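Local coordinates for protein allantoin racemase (Pseudomonas fluorescens, PDB 5LG5) that probably interconverts the two enantiomers of allantoin, as a racemase of the HyuE family whose relatives act on 5-monosubstituted hydantoins, at residues E97-T102 and P197-V202. Residues are numbered along the deposited sequence; the frame is centred on the assembly and turned at random.
Sequences EAAAST and PVVDGV
Ala99 CB lies 3.7 Å from Gly201 CA, where helix 95-103 passes the first turn of helix 201-214. Their CA atoms are 4.2 Å apart, which is close for two helical backbones. Gly201 has no side chain, so its CA lies directly against the methyl of Ala99. Beside it, Ala98 CB faces segment 197-202 and lies 3.9 Å from Gly201 O. Small residues on both sides thus let the two backbones come together.

Val199 fills the other half of the contact. Its CG1 is anti to the backbone N (chi1 -177°), which turns this methyl toward the helix. CG1 lies 3.9 Å from Ala99 O and, as modelled, 3.6 Å from Thr102 OG1. The rotation of Thr102 is doubtful: its chi1 of 112° is far from staggered, and its methyl sits too near Ala98 O. Which of its branches faces the Val199 methyls is therefore unsure. As modelled, OG1 is buried there without a hydrogen-bonding partner. No hydrogen bond joins the two segments, so the contact rests on van der Waals packing.

The Asp200 side chain leaves its backbone away from segment 97-102 and N-caps helix 201-214. Its OD1 accepts from Val202 N at 3.1 Å, with the donor well above the carboxylate plane. OD2 accepts from Gly185 N, so the carboxylate ties the helix start to a neighbouring loop.

Strand 198-199 is the outermost strand, within this chain, of a parallel sheet and pairs with strand 175-179. Ala99 also touches Cys177 on that strand. Ala98 and Thr102 continue the packing onto Ile208 of helix 201-214. Helix 95-103, which follows strand 92-94 of the other parallel sheet, therefore packs where strand 198-199 gives way to helix 201-214, while Thr102 also reaches Leu217 of a second subunit.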
loop_
_atom_site.group_PDB
_atom_site.type_symbol
_atom_site.label_atom_id
_atom_site.label_comp_id
_atom_site.label_asym_id
_atom_site.label_seq_id
_atom_site.Cartn_x
_atom_site.Cartn_y
_atom_site.Cartn_z
ATOM N N GLU E 97 12.599 -4.739 -15.756
ATOM C CA GLU E 97 12.362 -5.668 -14.673
ATOM C C GLU E 97 13.578 -6.529 -14.423
ATOM O O GLU E 97 13.925 -6.794 -13.279
ATOM C CB GLU E 97 11.103 -6.462 -14.990
ATOM C CG GLU E 97 9.943 -5.484 -15.049
ATOM C CD GLU E 97 8.873 -5.856 -16.038
ATOM O OE1 GLU E 97 8.215 -4.924 -16.539
ATOM O OE2 GLU E 97 8.696 -7.063 -16.320
ATOM N N ALA E 98 14.285 -6.883 -15.488
ATOM C CA ALA E 98 15.528 -7.623 -15.320
ATOM C C ALA E 98 16.468 -6.848 -14.403
ATOM O O ALA E 98 16.958 -7.395 -13.414
ATOM C CB ALA E 98 16.181 -7.876 -16.662
ATOM N N ALA E 99 16.672 -5.560 -14.686
ATOM C CA ALA E 99 17.583 -4.762 -13.863
ATOM C C ALA E 99 17.113 -4.665 -12.409
ATOM O O ALA E 99 17.898 -4.911 -11.487
ATOM C CB ALA E 99 17.776 -3.370 -14.461
ATOM N N ALA E 100 15.838 -4.327 -12.197
ATOM C CA ALA E 100 15.343 -4.148 -10.836
ATOM C C ALA E 100 15.382 -5.455 -10.072
ATOM O O ALA E 100 15.834 -5.507 -8.931
ATOM C CB ALA E 100 13.936 -3.566 -10.843
ATOM N N SER E 101 14.929 -6.520 -10.717
ATOM C CA SER E 101 14.901 -7.828 -10.081
ATOM C C SER E 101 16.298 -8.323 -9.671
ATOM O O SER E 101 16.478 -8.819 -8.545
ATOM C CB SER E 101 14.194 -8.854 -10.983
ATOM O OG SER E 101 14.007 -10.080 -10.290
ATOM N N THR E 102 17.296 -8.194 -10.541
ATOM C CA THR E 102 18.609 -8.661 -10.104
ATOM C C THR E 102 19.240 -7.716 -9.079
ATOM O O THR E 102 19.874 -8.188 -8.155
ATOM C CB THR E 102 19.608 -9.085 -11.241
ATOM O OG1 THR E 102 20.712 -8.179 -11.320
ATOM C CG2 THR E 102 18.927 -9.252 -12.574
ATOM N N PRO E 197 27.237 -1.776 -6.407
ATOM C CA PRO E 197 26.949 -2.573 -7.611
ATOM C C PRO E 197 26.075 -1.806 -8.595
ATOM O O PRO E 197 25.149 -1.120 -8.177
ATOM C CB PRO E 197 26.162 -3.775 -7.069
ATOM C CG PRO E 197 26.496 -3.834 -5.598
ATOM C CD PRO E 197 26.697 -2.402 -5.186
ATOM N N VAL E 198 26.377 -1.911 -9.885
ATOM C CA VAL E 198 25.565 -1.250 -10.894
ATOM C C VAL E 198 25.051 -2.313 -11.832
ATOM O O VAL E 198 25.822 -3.130 -12.332
ATOM C CB VAL E 198 26.357 -0.195 -11.687
ATOM C CG1 VAL E 198 25.451 0.501 -12.685
ATOM C CG2 VAL E 198 26.963 0.825 -10.745
ATOM N N VAL E 199 23.744 -2.329 -12.053
ATOM C CA VAL E 199 23.166 -3.367 -12.886
ATOM C C VAL E 199 22.807 -2.810 -14.257
ATOM O O VAL E 199 22.177 -1.767 -14.369
ATOM C CB VAL E 199 21.939 -4.007 -12.219
ATOM C CG1 VAL E 199 21.401 -5.132 -13.080
ATOM C CG2 VAL E 199 22.324 -4.552 -10.857
ATOM N N ASP E 200 23.263 -3.506 -15.290
ATOM C CA ASP E 200 22.921 -3.207 -16.668
ATOM C C ASP E 200 21.781 -4.141 -17.039
ATOM O O ASP E 200 21.979 -5.360 -17.119
ATOM C CB ASP E 200 24.134 -3.465 -17.582
ATOM C CG ASP E 200 23.872 -3.103 -19.045
ATOM O OD1 ASP E 200 22.727 -2.757 -19.414
ATOM O OD2 ASP E 200 24.821 -3.221 -19.851
ATOM N N GLY E 201 20.600 -3.568 -17.264
ATOM C CA GLY E 201 19.414 -4.345 -17.580
ATOM C C GLY E 201 19.606 -5.231 -18.793
ATOM O O GLY E 201 19.028 -6.309 -18.893
ATOM N N VAL E 202 20.412 -4.776 -19.739
ATOM C CA VAL E 202 20.652 -5.594 -20.914
ATOM C C VAL E 202 21.332 -6.923 -20.566
ATOM O O VAL E 202 20.854 -7.987 -20.953
ATOM C CB VAL E 202 21.482 -4.844 -21.951
ATOM C CG1 VAL E 202 21.923 -5.801 -23.064
ATOM C CG2 VAL E 202 20.669 -3.687 -22.508
#